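Local coordinates for endoribonuclease L-PSP/chorismate mutase-like domain-containing protein (Shewanella oneidensis, PDB 2OTM), which is of unknown function but belongs to the YjgF-like family and is a putative endoribonuclease, at residues G54-D59 / N143-V148. Sequence-based numbering, arbitrary orientation. Where two conformers were deposited one is given.
Sequences GQLGAD and NSLCLV. With NA (sodium ion), chain H.
In this YjgF-like fold, the loop joining strand 49-50 to helix 62-84 passes beside the lead-in to the central strand 146-153, and Gly54 meets Asn143 and Leu145 there. The CA-H of Leu145 points at the glycine carbonyl, with Leu145 CA 3.4 Å from Gly54 O and an angle of 148° at the hydrogen. At the amide end of the glycine, Asn143 O is 3.0 Å from Gly54 N; the Asn143 side chain has two conformations, and in one its carboxamide turns a face to this nitrogen. Leu145 carries the apolar part. With CG anti to the backbone N (chi1 173°), CD1 is set over the face of the Gln55-Leu56 peptide, 3.3 Å from Leu56 N and 4.1 Å from Leu56 CB. The same methyl lies near Gly54 O, so it presses on peptide groups more than on side chains; Ala68 of helix 62-84 also touches this leucine, and Leu56 packs on helix 109-124. Beyond the glycine the loop folds back on itself. Gln55 N donates to Asp59 OD2 (2.8 Å), through the anti lone pair of the carboxylate, while Gln55 O accepts from both Ala58 N and Asp59 N; these bonds set the shape of the turn. It ends at the sodium ion, bound by Asp59 O at 2.3 Å and by a water. On the strand side, Ser144 OG donates to Cys146 O (2.7 Å). The two segments thus meet through the Gly54 backbone, Asn143 and one leucine methyl, and Asn101, backbone-bonded to both Leu56 and Leu145, links them further.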
loop_
_atom_site.group_PDB
_atom_site.type_symbol
_atom_site.label_atom_id
_atom_site.label_comp_id
_atom_site.label_asym_id
_atom_site.label_seq_id
_atom_site.Cartn_x
_atom_site.Cartn_y
_atom_site.Cartn_z
ATOM N N GLY B 54 14.332 2.942 15.764
ATOM C CA GLY B 54 15.570 2.933 15.052
ATOM C C GLY B 54 15.427 2.135 13.770
ATOM O O GLY B 54 14.342 2.007 13.240
ATOM N N GLN B 55 16.541 1.571 13.309
ATOM C CA GLN B 55 16.634 1.007 11.985
ATOM C C GLN B 55 17.203 -0.409 12.028
ATOM O O GLN B 55 18.202 -0.675 12.718
ATOM C CB GLN B 55 17.572 1.883 11.189
ATOM C CG GLN B 55 17.718 1.523 9.740
ATOM C CD GLN B 55 18.589 2.537 9.025
ATOM O OE1 GLN B 55 19.781 2.588 9.245
ATOM N NE2 GLN B 55 17.998 3.341 8.191
ATOM N N LEU B 56 16.595 -1.301 11.258
ATOM C CA LEU B 56 17.069 -2.690 11.145
ATOM C C LEU B 56 18.438 -2.752 10.511
ATOM O O LEU B 56 18.690 -2.149 9.462
ATOM C CB LEU B 56 16.104 -3.501 10.276
ATOM C CG LEU B 56 16.174 -4.999 10.458
ATOM C CD1 LEU B 56 15.676 -5.334 11.882
ATOM C CD2 LEU B 56 15.354 -5.715 9.336
ATOM N N GLY B 57 19.348 -3.484 11.141
ATOM C CA GLY B 57 20.700 -3.595 10.654
ATOM C C GLY B 57 21.659 -2.557 11.199
ATOM O O GLY B 57 22.879 -2.725 11.111
ATOM N N ALA B 58 21.131 -1.468 11.743
ATOM C CA ALA B 58 21.955 -0.434 12.356
ATOM C C ALA B 58 21.775 -0.425 13.896
ATOM O O ALA B 58 22.750 -0.512 14.653
ATOM C CB ALA B 58 21.601 0.969 11.729
ATOM N N ASP B 59 20.527 -0.317 14.339
ATOM C CA ASP B 59 20.180 -0.265 15.737
ATOM C C ASP B 59 19.629 -1.582 16.251
ATOM O O ASP B 59 19.705 -1.838 17.466
ATOM C CB ASP B 59 19.115 0.816 15.971
ATOM C CG ASP B 59 19.534 2.153 15.440
ATOM O OD1 ASP B 59 20.584 2.646 15.893
ATOM O OD2 ASP B 59 18.854 2.671 14.530
ATOM N N ASN B 143 9.832 7.512 14.949
ATOM C CA ASN B 143 11.056 6.760 14.744
ATOM C C ASN B 143 10.911 5.282 15.050
ATOM O O ASN B 143 11.907 4.604 15.401
ATOM C CB ASN B 143 12.198 7.367 15.552
ATOM C CG ASN B 143 13.559 6.825 15.161
ATOM O OD1 ASN B 143 13.819 6.486 13.989
ATOM N ND2 ASN B 143 14.453 6.738 16.150
ATOM N N SER B 144 9.694 4.763 14.885
ATOM C CA SER B 144 9.440 3.354 15.079
ATOM C C SER B 144 10.262 2.498 14.125
ATOM O O SER B 144 10.490 2.849 12.977
ATOM C CB SER B 144 7.959 3.046 14.880
ATOM O OG SER B 144 7.632 1.702 15.246
ATOM N N LEU B 145 10.706 1.338 14.587
ATOM C CA LEU B 145 11.365 0.394 13.693
ATOM C C LEU B 145 10.389 -0.159 12.657
ATOM O O LEU B 145 10.778 -0.448 11.526
ATOM C CB LEU B 145 11.968 -0.739 14.488
ATOM C CG LEU B 145 12.558 -1.900 13.713
ATOM C CD1 LEU B 145 13.761 -1.420 12.890
ATOM C CD2 LEU B 145 12.940 -2.910 14.753
ATOM N N CYS B 146 9.120 -0.295 13.036
ATOM C CA CYS B 146 8.165 -0.898 12.146
ATOM C C CYS B 146 6.748 -0.416 12.354
ATOM O O CYS B 146 6.406 0.181 13.385
ATOM C CB CYS B 146 8.202 -2.423 12.285
ATOM S SG CYS B 146 7.626 -3.078 13.890
ATOM N N LEU B 147 5.941 -0.692 11.350
ATOM C CA LEU B 147 4.515 -0.417 11.393
ATOM C C LEU B 147 3.793 -1.575 10.715
ATOM O O LEU B 147 4.211 -2.033 9.628
ATOM C CB LEU B 147 4.300 0.903 10.654
ATOM C CG LEU B 147 3.183 1.901 10.825
ATOM C CD1 LEU B 147 2.945 2.315 12.261
ATOM C CD2 LEU B 147 3.572 3.115 9.951
ATOM N N VAL B 148 2.670 -2.002 11.292
ATOM C CA VAL B 148 1.920 -3.128 10.769
ATOM C C VAL B 148 0.472 -2.704 10.539
ATOM O O VAL B 148 -0.104 -1.960 11.343
ATOM C CB VAL B 148 2.014 -4.345 11.767
ATOM C CG1 VAL B 148 0.959 -5.373 11.500
ATOM C CG2 VAL B 148 3.437 -4.953 11.708
HETATM NA NA NA H . 21.061 -2.255 19.293
HETATM O O HOH W 1 19.628 -0.161 19.698
#